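Side-chain contact in DUF1116 domain-containing protein (Enterococcus faecalis, PDB 3CLQ), which is of unknown function but belongs to the AllG family, whose members include a subunit of oxamate carbamoyltransferase: residues C243-G248 / S307-T312. Residues are numbered along the deposited sequence; the frame is centred on the assembly and turned at random.
Sequences CALDAG and SAITET
Leu245, near the C-terminal end of helix 234-247, meets Ile309 and Thr312 on one side of the short helix 309-313, and its isobutyl group makes all the close contacts between the two segments. The CD2 methyl does most of the touching. It lies 3.6 Å from Ile309 CG1 and also meets Ile309 CD1, the two side chains running past each other in opposite directions. The same Leu245 CD2 rests 3.5 Å from the backbone Ile309 O. One turn further along, the branch carbon Leu245 CG sits 3.8 Å from the methyl Thr312 CG2.

Thr312 divides its two branches between the contact and its own backbone segment. With CG2 anti to the backbone N, the methyl faces Leu245, while OG1 turns back to donate a 3.1 Å hydrogen bond to Ala308 O. That carbonyl also accepts from Thr312 N, and the two donors approach from opposite faces of its plane. The hydroxyl stands 29° from this plane, and the bond probably helps to hold the threonine in the rotation that turns its methyl to Leu245. Ile309, its CG1 anti to the backbone N (chi1 -171°), extends to helix 234-247, where it also touches Met238 and Ala241. Thr312 packs in addition on Met260 of strand 257-263, so the short helix touches both helix 234-247 and the antiparallel sheet.

No hydrogen bond joins the segments. The junction is small, buried and largely apolar, resting on van der Waals packing of aliphatic carbons, with one methyl against a backbone carbonyl oxygen and the threonine hydroxyl satisfied within its own segment by Ala308 O.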
ATOM      1  N   CYS B 243      11.007  -1.856 -20.036  1.00 58.55           N
ATOM      2  CA  CYS B 243      10.287  -1.149 -21.070  1.00 58.06           C
ATOM      3  C   CYS B 243      10.722   0.319 -21.169  1.00 57.15           C
ATOM      4  O   CYS B 243      10.985   0.800 -22.263  1.00 57.60           O
ATOM      5  CB  CYS B 243       8.796  -1.269 -20.825  1.00 59.16           C
ATOM      6  SG  CYS B 243       7.767  -0.338 -21.977  1.00 61.49           S
ATOM      7  N   ALA B 244      10.810   1.020 -20.042  1.00 55.25           N
ATOM      8  CA  ALA B 244      11.318   2.393 -20.041  1.00 54.05           C
ATOM      9  C   ALA B 244      12.797   2.486 -20.456  1.00 53.85           C
ATOM     10  O   ALA B 244      13.151   3.192 -21.404  1.00 53.77           O
ATOM     11  CB  ALA B 244      11.119   3.017 -18.684  1.00 54.18           C
ATOM     12  N   LEU B 245      13.662   1.767 -19.750  1.00 53.53           N
ATOM     13  CA  LEU B 245      15.079   1.727 -20.086  1.00 53.36           C
ATOM     14  C   LEU B 245      15.401   1.473 -21.582  1.00 54.15           C
ATOM     15  O   LEU B 245      16.175   2.218 -22.196  1.00 52.80           O
ATOM     16  CB  LEU B 245      15.794   0.721 -19.210  1.00 52.66           C
ATOM     17  CG  LEU B 245      16.451   1.253 -17.931  1.00 52.30           C
ATOM     18  CD1 LEU B 245      16.468   2.760 -17.949  1.00 51.39           C
ATOM     19  CD2 LEU B 245      15.786   0.732 -16.683  1.00 52.60           C
ATOM     20  N   ASP B 246      14.801   0.449 -22.177  1.00 55.87           N
ATOM     21  CA  ASP B 246      15.040   0.173 -23.607  1.00 57.77           C
ATOM     22  C   ASP B 246      14.747   1.350 -24.530  1.00 57.35           C
ATOM     23  O   ASP B 246      15.335   1.454 -25.622  1.00 56.44           O
ATOM     24  CB  ASP B 246      14.218  -1.011 -24.084  1.00 59.84           C
ATOM     25  CG  ASP B 246      14.749  -2.319 -23.584  1.00 61.73           C
ATOM     26  OD1 ASP B 246      15.747  -2.327 -22.813  1.00 62.76           O
ATOM     27  OD2 ASP B 246      14.162  -3.347 -23.980  1.00 63.20           O
ATOM     28  N   ALA B 247      13.840   2.233 -24.105  1.00 56.20           N
ATOM     29  CA  ALA B 247      13.510   3.374 -24.948  1.00 55.79           C
ATOM     30  C   ALA B 247      14.569   4.444 -24.826  1.00 55.46           C
ATOM     31  O   ALA B 247      14.655   5.332 -25.667  1.00 55.62           O
ATOM     32  CB  ALA B 247      12.154   3.924 -24.624  1.00 55.64           C
ATOM     33  N   GLY B 248      15.367   4.348 -23.768  1.00 55.10           N
ATOM     34  CA  GLY B 248      16.552   5.182 -23.615  1.00 54.58           C
ATOM     35  C   GLY B 248      17.836   4.571 -24.173  1.00 54.10           C
ATOM     36  O   GLY B 248      18.902   5.161 -24.051  1.00 54.57           O
ATOM     37  N   SER B 307      16.789  -8.348 -11.804  1.00 62.88           N
ATOM     38  CA  SER B 307      16.026  -7.425 -10.976  1.00 63.09           C
ATOM     39  C   SER B 307      16.712  -6.095 -10.786  1.00 61.93           C
ATOM     40  O   SER B 307      16.111  -5.176 -10.260  1.00 62.75           O
ATOM     41  CB  SER B 307      15.754  -8.048  -9.606  1.00 64.30           C
ATOM     42  OG  SER B 307      16.930  -8.675  -9.113  1.00 66.54           O
ATOM     43  N   ALA B 308      17.968  -5.997 -11.188  1.00 60.36           N
ATOM     44  CA  ALA B 308      18.746  -4.795 -10.967  1.00 58.98           C
ATOM     45  C   ALA B 308      18.398  -3.742 -12.003  1.00 58.30           C
ATOM     46  O   ALA B 308      18.959  -2.655 -12.003  1.00 58.19           O
ATOM     47  CB  ALA B 308      20.232  -5.118 -11.021  1.00 59.45           C
ATOM     48  N   ILE B 309      17.470  -4.064 -12.894  1.00 57.50           N
ATOM     49  CA  ILE B 309      17.049  -3.111 -13.908  1.00 56.71           C
ATOM     50  C   ILE B 309      16.283  -2.031 -13.155  1.00 56.43           C
ATOM     51  O   ILE B 309      16.177  -0.876 -13.551  1.00 56.67           O
ATOM     52  CB  ILE B 309      16.137  -3.786 -14.960  1.00 56.14           C
ATOM     53  CG1 ILE B 309      15.886  -2.841 -16.131  1.00 55.89           C
ATOM     54  CG2 ILE B 309      14.827  -4.311 -14.334  1.00 54.76           C
ATOM     55  CD1 ILE B 309      17.002  -2.853 -17.135  1.00 56.81           C
ATOM     56  N   THR B 310      15.735  -2.473 -12.053  1.00 55.24           N
ATOM     57  CA  THR B 310      15.035  -1.665 -11.110  1.00 55.62           C
ATOM     58  C   THR B 310      15.864  -0.452 -10.602  1.00 55.40           C
ATOM     59  O   THR B 310      15.450   0.697 -10.716  1.00 54.41           O
ATOM     60  CB  THR B 310      14.588  -2.630  -9.990  1.00 56.05           C
ATOM     61  OG1 THR B 310      13.368  -3.282 -10.403  1.00 55.36           O
ATOM     62  CG2 THR B 310      14.393  -1.943  -8.705  1.00 55.97           C
ATOM     63  N   GLU B 311      17.036  -0.700 -10.047  1.00 55.15           N
ATOM     64  CA  GLU B 311      17.891   0.409  -9.704  1.00 55.77           C
ATOM     65  C   GLU B 311      18.433   1.110 -10.943  1.00 55.21           C
ATOM     66  O   GLU B 311      18.775   2.304 -10.868  1.00 55.42           O
ATOM     67  CB  GLU B 311      19.013  -0.039  -8.777  1.00 56.69           C
ATOM     68  CG  GLU B 311      18.963  -1.528  -8.514  1.00 59.02           C
ATOM     69  CD  GLU B 311      18.472  -1.854  -7.116  1.00 60.66           C
ATOM     70  OE1 GLU B 311      18.703  -1.033  -6.204  1.00 60.99           O
ATOM     71  OE2 GLU B 311      17.875  -2.940  -6.920  1.00 62.21           O
ATOM     72  N   THR B 312      18.502   0.401 -12.075  1.00 53.54           N
ATOM     73  CA  THR B 312      18.919   1.062 -13.325  1.00 53.02           C
ATOM     74  C   THR B 312      17.913   2.138 -13.686  1.00 53.82           C
ATOM     75  O   THR B 312      18.286   3.120 -14.299  1.00 55.16           O
ATOM     76  CB  THR B 312      19.077   0.122 -14.563  1.00 52.10           C
ATOM     77  OG1 THR B 312      20.038  -0.895 -14.307  1.00 50.28           O
ATOM     78  CG2 THR B 312      19.565   0.912 -15.765  1.00 52.02           C
TER